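Local coordinates for protein CrmK (Actinoalloteichus sp. WH1-2216-6, PDB 5I1V) that is a flavin-dependent oxidase with covalently bound FAD that takes part in recycling shunt products during caerulomycin biosynthesis, at residues S344-P350 / E440-Y446; M375-G381 / A398-Y404; T432-T437 / W459-V464. All coordinates share one frame; numbering follows the deposited sequence.

In the fold
Interactions 1 and 2 belong to one eight-stranded antiparallel sheet, where strands 339-347 and 400-408 are neighbours; their centres lie about 8 Å apart. Interaction 2, in the buried middle of the sheet, is a regular ladder with aromatic and aliphatic side chains on both faces. Interaction 1 is only partly buried, at the sheet's edge, and relies more on backbone carbonyls, hydroxyls and water, and its Tyr-446 reaches the flavin. The salt bridge between Asp-346 and Lys-401 joins the two. Interaction 3 is a surface contact between two loops, built from turns, which touches interaction 1 through Pro-436 and Thr-437 but does not touch interaction 2.

Interaction 1 (S344-P350 / E440-Y446); sequences SADLRGP and EVNTGAY. With FAD (flavin-adenine dinucleotide), chain E.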
loop_
_atom_site.group_PDB
_atom_site.type_symbol
_atom_site.label_atom_id
_atom_site.label_comp_id
_atom_site.label_asym_id
_atom_site.label_seq_id
_atom_site.Cartn_x
_atom_site.Cartn_y
_atom_site.Cartn_z
ATOM N N SER A 344 -10.598 -22.288 1.435
ATOM C CA SER A 344 -9.370 -22.838 0.959
ATOM C C SER A 344 -9.548 -24.325 0.711
ATOM O O SER A 344 -10.310 -24.979 1.425
ATOM C CB SER A 344 -8.319 -22.567 2.046
ATOM O OG SER A 344 -7.373 -23.581 2.146
ATOM N N ALA A 345 -8.871 -24.843 -0.306
ATOM C CA ALA A 345 -8.853 -26.294 -0.632
ATOM C C ALA A 345 -7.595 -26.554 -1.477
ATOM O O ALA A 345 -7.367 -25.918 -2.496
ATOM C CB ALA A 345 -10.128 -26.758 -1.364
ATOM N N ASP A 346 -6.777 -27.487 -1.052
ATOM C CA ASP A 346 -5.547 -27.805 -1.774
ATOM C C ASP A 346 -5.620 -29.154 -2.434
ATOM O O ASP A 346 -6.246 -30.045 -1.904
ATOM C CB ASP A 346 -4.367 -27.744 -0.794
ATOM C CG ASP A 346 -4.225 -26.366 -0.187
ATOM O OD1 ASP A 346 -4.925 -25.419 -0.704
ATOM O OD2 ASP A 346 -3.444 -26.240 0.794
ATOM N N LEU A 347 -4.955 -29.271 -3.586
ATOM C CA LEU A 347 -5.153 -30.376 -4.546
ATOM C C LEU A 347 -3.821 -31.018 -4.873
ATOM O O LEU A 347 -2.785 -30.331 -4.929
ATOM C CB LEU A 347 -5.716 -29.861 -5.874
ATOM C CG LEU A 347 -7.132 -29.291 -5.901
ATOM C CD1 LEU A 347 -7.355 -28.517 -7.188
ATOM C CD2 LEU A 347 -8.167 -30.403 -5.761
ATOM N N ARG A 348 -3.846 -32.318 -5.117
ATOM C CA ARG A 348 -2.660 -33.012 -5.667
ATOM C C ARG A 348 -3.083 -33.788 -6.919
ATOM O O ARG A 348 -2.295 -34.527 -7.493
ATOM C CB ARG A 348 -2.018 -33.944 -4.636
ATOM C CG ARG A 348 -3.001 -34.963 -4.065
ATOM C CD ARG A 348 -2.494 -35.668 -2.815
ATOM N NE ARG A 348 -1.481 -36.643 -3.163
ATOM C CZ ARG A 348 -0.161 -36.473 -3.052
ATOM N NH1 ARG A 348 0.379 -35.352 -2.558
ATOM N NH2 ARG A 348 0.643 -37.465 -3.433
ATOM N N GLY A 349 -4.322 -33.569 -7.338
ATOM C CA GLY A 349 -4.882 -34.144 -8.555
ATOM C C GLY A 349 -5.878 -33.131 -9.079
ATOM O O GLY A 349 -6.132 -32.090 -8.416
ATOM N N PRO A 350 -6.429 -33.384 -10.280
ATOM C CA PRO A 350 -7.265 -32.368 -10.872
ATOM C C PRO A 350 -8.671 -32.439 -10.367
ATOM O O PRO A 350 -9.117 -33.501 -9.905
ATOM C CB PRO A 350 -7.259 -32.725 -12.368
ATOM C CG PRO A 350 -7.061 -34.208 -12.395
ATOM C CD PRO A 350 -6.242 -34.553 -11.173
ATOM N N GLU A 440 -6.700 -38.806 -2.144
ATOM C CA GLU A 440 -5.824 -38.916 -3.305
ATOM C C GLU A 440 -5.879 -37.703 -4.248
ATOM O O GLU A 440 -5.017 -37.543 -5.108
ATOM C CB GLU A 440 -6.111 -40.234 -4.053
ATOM C CG GLU A 440 -7.329 -40.253 -4.986
ATOM C CD GLU A 440 -8.692 -40.355 -4.292
ATOM O OE1 GLU A 440 -8.783 -40.746 -3.095
ATOM O OE2 GLU A 440 -9.698 -40.047 -4.977
ATOM N N VAL A 441 -6.889 -36.851 -4.098
ATOM C CA VAL A 441 -6.949 -35.626 -4.867
ATOM C C VAL A 441 -6.873 -34.398 -3.959
ATOM O O VAL A 441 -6.174 -33.457 -4.294
ATOM C CB VAL A 441 -8.224 -35.530 -5.715
ATOM C CG1 VAL A 441 -8.329 -34.156 -6.367
ATOM C CG2 VAL A 441 -8.236 -36.620 -6.786
ATOM N N ASN A 442 -7.608 -34.388 -2.853
ATOM C CA ASN A 442 -7.532 -33.267 -1.917
ATOM C C ASN A 442 -6.413 -33.496 -0.901
ATOM O O ASN A 442 -6.184 -34.612 -0.505
ATOM C CB ASN A 442 -8.839 -33.109 -1.162
ATOM C CG ASN A 442 -10.034 -33.078 -2.071
ATOM O OD1 ASN A 442 -10.219 -32.135 -2.832
ATOM N ND2 ASN A 442 -10.867 -34.106 -1.984
ATOM N N THR A 443 -5.707 -32.447 -0.492
ATOM C CA THR A 443 -4.729 -32.578 0.586
ATOM C C THR A 443 -5.199 -31.892 1.878
ATOM O O THR A 443 -4.546 -31.989 2.923
ATOM C CB THR A 443 -3.395 -31.949 0.184
ATOM O OG1 THR A 443 -3.609 -30.574 -0.150
ATOM C CG2 THR A 443 -2.815 -32.670 -1.016
ATOM N N GLY A 444 -6.329 -31.198 1.815
ATOM C CA GLY A 444 -6.850 -30.465 2.949
ATOM C C GLY A 444 -6.955 -28.961 2.676
ATOM O O GLY A 444 -7.249 -28.533 1.564
ATOM N N ALA A 445 -6.740 -28.166 3.713
ATOM C CA ALA A 445 -6.864 -26.713 3.614
ATOM C C ALA A 445 -5.799 -26.022 4.428
ATOM O O ALA A 445 -5.145 -26.651 5.247
ATOM C CB ALA A 445 -8.228 -26.285 4.094
ATOM N N TYR A 446 -5.680 -24.710 4.218
ATOM C CA TYR A 446 -4.616 -23.911 4.819
ATOM C C TYR A 446 -5.081 -23.133 6.018
ATOM O O TYR A 446 -6.004 -22.355 5.952
ATOM C CB TYR A 446 -4.091 -22.984 3.722
ATOM C CG TYR A 446 -2.923 -22.086 4.066
ATOM C CD1 TYR A 446 -1.847 -22.530 4.823
ATOM C CD2 TYR A 446 -2.875 -20.803 3.556
ATOM C CE1 TYR A 446 -0.774 -21.684 5.097
ATOM C CE2 TYR A 446 -1.806 -19.959 3.795
ATOM C CZ TYR A 446 -0.773 -20.393 4.584
ATOM O OH TYR A 446 0.259 -19.546 4.818
HETATM P PA FAD E . -3.894 -11.201 12.565
HETATM O O1A FAD E . -5.358 -11.045 12.233
HETATM O O2A FAD E . -3.281 -10.079 13.350
HETATM O O5B FAD E . -3.647 -12.570 13.292
HETATM C C5B FAD E . -3.924 -13.829 12.687
HETATM C C4B FAD E . -3.988 -14.906 13.780
HETATM O O4B FAD E . -2.649 -15.047 14.297
HETATM C C3B FAD E . -4.837 -14.626 15.001
HETATM O O3B FAD E . -5.218 -15.865 15.570
HETATM C C2B FAD E . -3.886 -13.939 15.940
HETATM O O2B FAD E . -4.276 -13.816 17.312
HETATM C C1B FAD E . -2.581 -14.695 15.659
HETATM N N9A FAD E . -1.389 -13.826 15.822
HETATM C C8A FAD E . -1.120 -12.608 15.262
HETATM N N7A FAD E . 0.048 -12.102 15.777
HETATM C C5A FAD E . 0.482 -13.006 16.631
HETATM C C6A FAD E . 1.659 -13.072 17.460
HETATM N N6A FAD E . 2.511 -12.069 17.373
HETATM N N1A FAD E . 1.796 -14.149 18.241
HETATM C C2A FAD E . 0.873 -15.132 18.302
HETATM N N3A FAD E . -0.229 -15.171 17.510
HETATM C C4A FAD E . -0.452 -14.087 16.725
HETATM N N1 FAD E . -1.052 -16.083 3.386
HETATM C C2 FAD E . -0.112 -16.665 2.605
HETATM O O2 FAD E . 0.507 -17.654 3.014
HETATM N N3 FAD E . 0.200 -16.214 1.371
HETATM C C4 FAD E . -0.402 -15.189 0.781
HETATM O O4 FAD E . -0.046 -14.791 -0.349
HETATM C C4X FAD E . -1.422 -14.483 1.542
HETATM N N5 FAD E . -2.080 -13.421 1.005
HETATM C C5X FAD E . -2.937 -12.736 1.779
HETATM C C6 FAD E . -3.500 -11.550 1.307
HETATM C C7 FAD E . -4.408 -10.793 2.046
HETATM C C7M FAD E . -4.978 -9.495 1.459
HETATM C C8 FAD E . -4.758 -11.302 3.389
HETATM C C8M FAD E . -5.746 -10.576 4.261
HETATM C C9 FAD E . -4.215 -12.492 3.888
HETATM C C9A FAD E . -3.308 -13.229 3.129
HETATM N N10 FAD E . -2.732 -14.411 3.607
HETATM C C10 FAD E . -1.752 -15.037 2.858
HETATM C "C1'" FAD E . -3.229 -15.080 4.808
HETATM C "C2'" FAD E . -2.433 -14.675 6.006
HETATM O "O2'" FAD E . -1.231 -15.420 6.021
HETATM C "C3'" FAD E . -3.188 -14.845 7.282
HETATM O "O3'" FAD E . -4.405 -14.051 7.209
HETATM C "C4'" FAD E . -2.326 -14.464 8.504
HETATM O "O4'" FAD E . -2.805 -15.219 9.617
HETATM C "C5'" FAD E . -2.404 -12.975 8.774
HETATM O "O5'" FAD E . -1.520 -12.669 9.852
HETATM P P FAD E . -1.730 -11.250 10.529
HETATM O O1P FAD E . -1.786 -10.186 9.497
HETATM O O2P FAD E . -0.763 -11.092 11.660
HETATM O O3P FAD E . -3.222 -11.415 11.141
HETATM O O HOH W 1 -8.963 -29.990 -2.432
HETATM O O HOH W 2 -2.715 -29.091 1.972
#
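The carbonyl oxygen of Asp-346 is gripped by the backbone of Thr-443, whose N donates to Asp-346 O over 2.8 Å. That bond is almost straight at hydrogen (172°), although the N-H arrives from above the carbonyl plane. A water also donates to Asp-346 O and bridges it to Asn-442 OD1. Two further backbone bonds tie the segments: Asp-346 N gives to Gly-444 O at 2.9 Å, and Arg-348 N to Val-441 O at 2.7 Å. Strands 339-347 and 442-444 pair antiparallel here, Leu-347 and Asn-442 forming a non-hydrogen-bonded pair. With chi1 at 58°, Thr-443 turns OG1 toward Asp-346, where a second water links it to OD2, and leaves CG2 for Arg-348, whose CD packs on that methyl at 3.5 Å. Leu-347 and Val-441 run side by side, with Leu-347 CD2 3.8 Å from Val-441 CG1. At the end of this edge that leads into the FAD site, Ser-344 OG accepts from Tyr-446 N (2.9 Å). The Tyr-446 ring extends with CG anti to the backbone N (chi1 -177°), and its OH donates to FAD O2 at 2.6 Å, with the flavin oxygen near the ring plane. This hydroxyl also bonds Asn-448. Asp-346 directs OD2 to Lys-401 on strand 400-408, which flanks strand 339-347 on the side away from strand 442-444, the short, weakly bonded strand at one edge of the sheet, while Ala-445 packs against helix 466-471.

Interaction 2 (M375-G381 / A398-Y404); sequences MEYIAYG and ASLKTFY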
loop_
_atom_site.group_PDB
_atom_site.type_symbol
_atom_site.label_atom_id
_atom_site.label_comp_id
_atom_site.label_asym_id
_atom_site.label_seq_id
_atom_site.Cartn_x
_atom_site.Cartn_y
_atom_site.Cartn_z
ATOM N N MET A 375 -13.172 -17.878 -7.412
ATOM C CA MET A 375 -12.270 -18.907 -6.977
ATOM C C MET A 375 -10.997 -18.782 -7.794
ATOM O O MET A 375 -10.991 -18.271 -8.922
ATOM C CB MET A 375 -12.884 -20.321 -6.982
ATOM C CG MET A 375 -13.305 -20.873 -8.312
ATOM S SD MET A 375 -14.011 -22.537 -8.108
ATOM C CE MET A 375 -12.568 -23.425 -7.504
ATOM N N GLU A 376 -9.905 -19.182 -7.165
ATOM C CA GLU A 376 -8.589 -19.090 -7.766
ATOM C C GLU A 376 -7.848 -20.396 -7.692
ATOM O O GLU A 376 -7.939 -21.122 -6.702
ATOM C CB GLU A 376 -7.728 -18.036 -7.044
ATOM C CG GLU A 376 -8.351 -16.683 -6.833
ATOM C CD GLU A 376 -7.398 -15.682 -6.133
ATOM O OE1 GLU A 376 -6.415 -16.092 -5.450
ATOM O OE2 GLU A 376 -7.649 -14.465 -6.263
ATOM N N TYR A 377 -7.074 -20.659 -8.739
ATOM C CA TYR A 377 -6.166 -21.788 -8.787
ATOM C C TYR A 377 -4.737 -21.261 -8.771
ATOM O O TYR A 377 -4.341 -20.507 -9.631
ATOM C CB TYR A 377 -6.406 -22.583 -10.060
ATOM C CG TYR A 377 -7.723 -23.270 -10.098
ATOM C CD1 TYR A 377 -7.861 -24.548 -9.589
ATOM C CD2 TYR A 377 -8.825 -22.673 -10.674
ATOM C CE1 TYR A 377 -9.054 -25.212 -9.648
ATOM C CE2 TYR A 377 -10.032 -23.338 -10.732
ATOM C CZ TYR A 377 -10.129 -24.614 -10.240
ATOM O OH TYR A 377 -11.330 -25.270 -10.276
ATOM N N ILE A 378 -3.962 -21.694 -7.797
ATOM C CA ILE A 378 -2.649 -21.113 -7.504
ATOM C C ILE A 378 -1.551 -22.162 -7.611
ATOM O O ILE A 378 -1.547 -23.117 -6.870
ATOM C CB ILE A 378 -2.631 -20.564 -6.059
ATOM C CG1 ILE A 378 -3.794 -19.594 -5.852
ATOM C CG2 ILE A 378 -1.292 -19.872 -5.752
ATOM C CD1 ILE A 378 -4.233 -19.397 -4.424
ATOM N N ALA A 379 -0.629 -21.965 -8.531
ATOM C CA ALA A 379 0.479 -22.857 -8.751
ATOM C C ALA A 379 1.298 -22.960 -7.449
ATOM O O ALA A 379 1.376 -21.998 -6.710
ATOM C CB ALA A 379 1.342 -22.324 -9.851
ATOM N N TYR A 380 1.787 -24.162 -7.157
ATOM C CA TYR A 380 2.469 -24.478 -5.886
ATOM C C TYR A 380 3.418 -25.645 -6.117
ATOM O O TYR A 380 3.720 -25.963 -7.272
ATOM C CB TYR A 380 1.394 -24.826 -4.855
ATOM C CG TYR A 380 1.768 -24.848 -3.400
ATOM C CD1 TYR A 380 2.281 -23.731 -2.739
ATOM C CD2 TYR A 380 1.595 -25.995 -2.674
ATOM C CE1 TYR A 380 2.591 -23.797 -1.392
ATOM C CE2 TYR A 380 1.873 -26.070 -1.329
ATOM C CZ TYR A 380 2.376 -24.958 -0.684
ATOM O OH TYR A 380 2.684 -25.064 0.665
ATOM N N GLY A 381 3.924 -26.261 -5.037
ATOM C CA GLY A 381 4.815 -27.391 -5.172
ATOM C C GLY A 381 6.245 -26.946 -5.335
ATOM O O GLY A 381 6.747 -26.115 -4.535
ATOM N N ALA A 398 0.576 -30.929 -1.373
ATOM C CA ALA A 398 -0.226 -30.255 -2.401
ATOM C C ALA A 398 0.631 -29.854 -3.597
ATOM O O ALA A 398 1.777 -29.438 -3.456
ATOM C CB ALA A 398 -0.944 -29.048 -1.818
ATOM N N SER A 399 0.058 -29.989 -4.775
ATOM C CA SER A 399 0.662 -29.534 -6.011
ATOM C C SER A 399 0.153 -28.159 -6.362
ATOM O O SER A 399 0.803 -27.415 -7.080
ATOM C CB SER A 399 0.259 -30.476 -7.171
ATOM O OG SER A 399 0.741 -31.765 -6.925
ATOM N N LEU A 400 -1.042 -27.854 -5.866
ATOM C CA LEU A 400 -1.811 -26.744 -6.326
ATOM C C LEU A 400 -2.733 -26.296 -5.172
ATOM O O LEU A 400 -3.239 -27.128 -4.435
ATOM C CB LEU A 400 -2.615 -27.178 -7.560
ATOM C CG LEU A 400 -3.151 -25.990 -8.332
ATOM C CD1 LEU A 400 -2.956 -26.128 -9.818
ATOM C CD2 LEU A 400 -4.613 -25.791 -7.967
ATOM N N LYS A 401 -2.862 -25.000 -4.986
ATOM C CA LYS A 401 -3.741 -24.437 -3.992
ATOM C C LYS A 401 -4.942 -23.777 -4.666
ATOM O O LYS A 401 -4.847 -23.283 -5.813
ATOM C CB LYS A 401 -3.018 -23.428 -3.129
ATOM C CG LYS A 401 -1.911 -24.013 -2.289
ATOM C CD LYS A 401 -1.336 -22.969 -1.349
ATOM C CE LYS A 401 -0.857 -23.572 -0.042
ATOM N NZ LYS A 401 -2.004 -23.911 0.819
ATOM N N THR A 402 -6.083 -23.814 -3.983
ATOM C CA THR A 402 -7.253 -23.091 -4.441
ATOM C C THR A 402 -7.805 -22.283 -3.257
ATOM O O THR A 402 -7.698 -22.687 -2.105
ATOM C CB THR A 402 -8.374 -23.989 -5.022
ATOM O OG1 THR A 402 -9.117 -24.580 -3.951
ATOM C CG2 THR A 402 -7.797 -25.055 -5.978
ATOM N N PHE A 403 -8.390 -21.153 -3.601
ATOM C CA PHE A 403 -8.797 -20.117 -2.696
ATOM C C PHE A 403 -10.152 -19.625 -3.232
ATOM O O PHE A 403 -10.349 -19.575 -4.448
ATOM C CB PHE A 403 -7.719 -19.033 -2.773
ATOM C CG PHE A 403 -8.010 -17.812 -1.967
ATOM C CD1 PHE A 403 -8.057 -17.882 -0.579
ATOM C CD2 PHE A 403 -8.211 -16.596 -2.576
ATOM C CE1 PHE A 403 -8.325 -16.744 0.175
ATOM C CE2 PHE A 403 -8.470 -15.455 -1.830
ATOM C CZ PHE A 403 -8.527 -15.531 -0.450
ATOM N N TYR A 404 -11.079 -19.311 -2.325
ATOM C CA TYR A 404 -12.408 -18.815 -2.629
ATOM C C TYR A 404 -12.585 -17.541 -1.820
ATOM O O TYR A 404 -12.181 -17.511 -0.640
ATOM C CB TYR A 404 -13.478 -19.778 -2.161
ATOM C CG TYR A 404 -13.406 -21.139 -2.765
ATOM C CD1 TYR A 404 -12.343 -22.002 -2.511
ATOM C CD2 TYR A 404 -14.433 -21.600 -3.589
ATOM C CE1 TYR A 404 -12.308 -23.279 -3.063
ATOM C CE2 TYR A 404 -14.379 -22.856 -4.158
ATOM C CZ TYR A 404 -13.333 -23.688 -3.908
ATOM O OH TYR A 404 -13.370 -24.956 -4.465
HETATM O O HOH W 3 1.048 -26.200 -9.260
#
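Four backbone hydrogen bonds form the ladder between Met-375 to Ala-379 and Leu-400 to Tyr-404. Glu-376 and Phe-403 exchange two of them, the shorter from Glu-376 N to Phe-403 O at 2.8 Å; Ile-378 and Lys-401 exchange the others, with Ile-378 N to Lys-401 O at 2.7 Å. Between these hydrogen-bonded pairs Tyr-377 faces Thr-402 as a non-hydrogen-bonded pair. The strands run antiparallel in the large sheet of the chain, and Ser-399 and Leu-400 form a classic beta bulge opposite Leu-347 of the next strand. Among the aromatic contacts, Met-375 lies alongside Tyr-404: its CB sits over one ring face, 4.2 Å from the centroid, while the bend at chi3 (-64°) carries CE to 3.5 Å from Tyr-404 OH. SD approaches the same ring obliquely in a Met-aromatic contact. Lys-401 lays its CE over the Tyr-380 ring, 3.8 Å from the centroid, as a CH-pi contact, and sends NZ on to a salt bridge with Asp-346. Apolar packing continues where Leu-400 CD2 meets the Tyr-377 ring at its edge, 3.8 Å from CD1. Ile-378 CD1 touches Phe-403 CB at 3.9 Å on the face that also holds Lys-401.

Interaction 3 (T432-T437 / W459-V464); sequences TGGVPT and WNTSGV
With CG anti to the backbone N (chi1 -176°), Asn-460 sets its amide against Val-435, and Ser-462, at chi1 83°, folds OG back toward the same amide. The result is an Asx turn followed by an ST turn: Asn-460 OD1 accepts from Ser-462 N at 3.0 Å, and Ser-462 OG in turn accepts from Val-464 N. OD1 takes a second bond from Ser-462 OG at 2.9 Å, this donor lying in the carbonyl plane on a lone pair. The amide is fixed at its other end as well, since ND2 donates to Val-464 O and to Leu-454 O. Facing these turns is a type I' beta turn from Thr-432 to Val-435, with glycines at both positive-phi positions. Gly-433 comes close to the facing backbone, its CA 4.1 Å from that of Ser-462. The two side chains of Val-435 and Asn-460 meet at about a right angle, with CG1 of the valine 3.7 Å from CG of the asparagine, and Thr-437 CG2 packs on Ser-462 OG at 3.6 Å. The loops thus joined flank strand 442-444 in sequence, and Val-435, Asn-460 and Val-464 all rest on Ile-469 of helix 466-471. A water donates to both Gly-434 O and Trp-459 O. Thr-461 N bonds Gly-433 O at 2.9 Å, while Thr-461 OG1 adds a weak bond to that same oxygen.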
loop_
_atom_site.group_PDB
_atom_site.type_symbol
_atom_site.label_atom_id
_atom_site.label_comp_id
_atom_site.label_asym_id
_atom_site.label_seq_id
_atom_site.Cartn_x
_atom_site.Cartn_y
_atom_site.Cartn_z
ATOM N N THR A 432 -17.247 -35.525 -1.078
ATOM C CA THR A 432 -16.542 -35.716 0.176
ATOM C C THR A 432 -17.175 -34.845 1.264
ATOM O O THR A 432 -16.468 -34.140 1.991
ATOM C CB THR A 432 -15.031 -35.349 0.030
ATOM O OG1 THR A 432 -14.904 -33.995 -0.426
ATOM C CG2 THR A 432 -14.318 -36.296 -0.980
ATOM N N GLY A 433 -18.504 -34.854 1.346
ATOM C CA GLY A 433 -19.219 -34.211 2.448
ATOM C C GLY A 433 -19.041 -32.706 2.547
ATOM O O GLY A 433 -19.160 -32.136 3.639
ATOM N N GLY A 434 -18.763 -32.076 1.412
ATOM C CA GLY A 434 -18.704 -30.622 1.310
ATOM C C GLY A 434 -17.370 -29.990 1.703
ATOM O O GLY A 434 -17.258 -28.776 1.710
ATOM N N VAL A 435 -16.364 -30.803 2.015
ATOM C CA VAL A 435 -15.039 -30.293 2.411
ATOM C C VAL A 435 -13.914 -31.046 1.701
ATOM O O VAL A 435 -14.115 -32.189 1.236
ATOM C CB VAL A 435 -14.854 -30.416 3.924
ATOM C CG1 VAL A 435 -15.919 -29.621 4.636
ATOM C CG2 VAL A 435 -14.921 -31.868 4.366
ATOM N N PRO A 436 -12.712 -30.438 1.631
ATOM C CA PRO A 436 -11.547 -31.112 1.046
ATOM C C PRO A 436 -10.880 -32.068 2.019
ATOM O O PRO A 436 -9.793 -31.780 2.551
ATOM C CB PRO A 436 -10.600 -29.942 0.726
ATOM C CG PRO A 436 -10.884 -28.972 1.817
ATOM C CD PRO A 436 -12.374 -29.058 2.060
ATOM N N THR A 437 -11.504 -33.226 2.234
ATOM C CA THR A 437 -10.981 -34.247 3.123
ATOM C C THR A 437 -9.667 -34.774 2.539
ATOM O O THR A 437 -9.646 -35.123 1.352
ATOM C CB THR A 437 -11.951 -35.456 3.162
ATOM O OG1 THR A 437 -12.142 -35.926 1.812
ATOM C CG2 THR A 437 -13.265 -35.052 3.721
ATOM N N TRP A 459 -22.407 -27.769 7.142
ATOM C CA TRP A 459 -21.578 -27.624 5.923
ATOM C C TRP A 459 -20.516 -28.715 5.766
ATOM O O TRP A 459 -20.082 -29.039 4.653
ATOM C CB TRP A 459 -20.915 -26.217 5.907
ATOM C CG TRP A 459 -21.947 -25.164 5.822
ATOM C CD1 TRP A 459 -22.407 -24.338 6.836
ATOM C CD2 TRP A 459 -22.766 -24.891 4.686
ATOM N NE1 TRP A 459 -23.442 -23.562 6.366
ATOM C CE2 TRP A 459 -23.689 -23.892 5.059
ATOM C CE3 TRP A 459 -22.807 -25.396 3.388
ATOM C CZ2 TRP A 459 -24.616 -23.367 4.164
ATOM C CZ3 TRP A 459 -23.745 -24.877 2.495
ATOM C CH2 TRP A 459 -24.627 -23.872 2.892
ATOM N N ASN A 460 -20.052 -29.240 6.883
ATOM C CA ASN A 460 -19.132 -30.358 6.878
ATOM C C ASN A 460 -19.901 -31.613 7.279
ATOM O O ASN A 460 -20.120 -31.840 8.470
ATOM C CB ASN A 460 -17.979 -30.123 7.881
ATOM C CG ASN A 460 -16.932 -31.232 7.837
ATOM O OD1 ASN A 460 -17.132 -32.277 7.208
ATOM N ND2 ASN A 460 -15.810 -31.009 8.495
ATOM N N THR A 461 -20.291 -32.417 6.289
ATOM C CA THR A 461 -20.964 -33.672 6.541
ATOM C C THR A 461 -20.054 -34.852 6.321
ATOM O O THR A 461 -20.536 -35.949 6.178
ATOM C CB THR A 461 -22.229 -33.829 5.660
ATOM O OG1 THR A 461 -21.887 -33.726 4.277
ATOM C CG2 THR A 461 -23.232 -32.734 5.971
ATOM N N SER A 462 -18.732 -34.649 6.327
ATOM C CA SER A 462 -17.788 -35.715 5.969
ATOM C C SER A 462 -17.382 -36.623 7.131
ATOM O O SER A 462 -16.761 -37.665 6.929
ATOM C CB SER A 462 -16.512 -35.089 5.399
ATOM O OG SER A 462 -15.652 -34.696 6.450
ATOM N N GLY A 463 -17.650 -36.195 8.351
ATOM C CA GLY A 463 -17.080 -36.844 9.531
ATOM C C GLY A 463 -15.598 -36.585 9.781
ATOM O O GLY A 463 -15.041 -37.078 10.756
ATOM N N VAL A 464 -14.944 -35.794 8.933
ATOM C CA VAL A 464 -13.535 -35.499 9.149
ATOM C C VAL A 464 -13.449 -34.154 9.908
ATOM O O VAL A 464 -14.050 -33.166 9.483
ATOM C CB VAL A 464 -12.749 -35.524 7.825
ATOM C CG1 VAL A 464 -11.335 -35.035 8.027
ATOM C CG2 VAL A 464 -12.691 -36.950 7.270
HETATM O O HOH W 4 -19.209 -27.124 2.599
#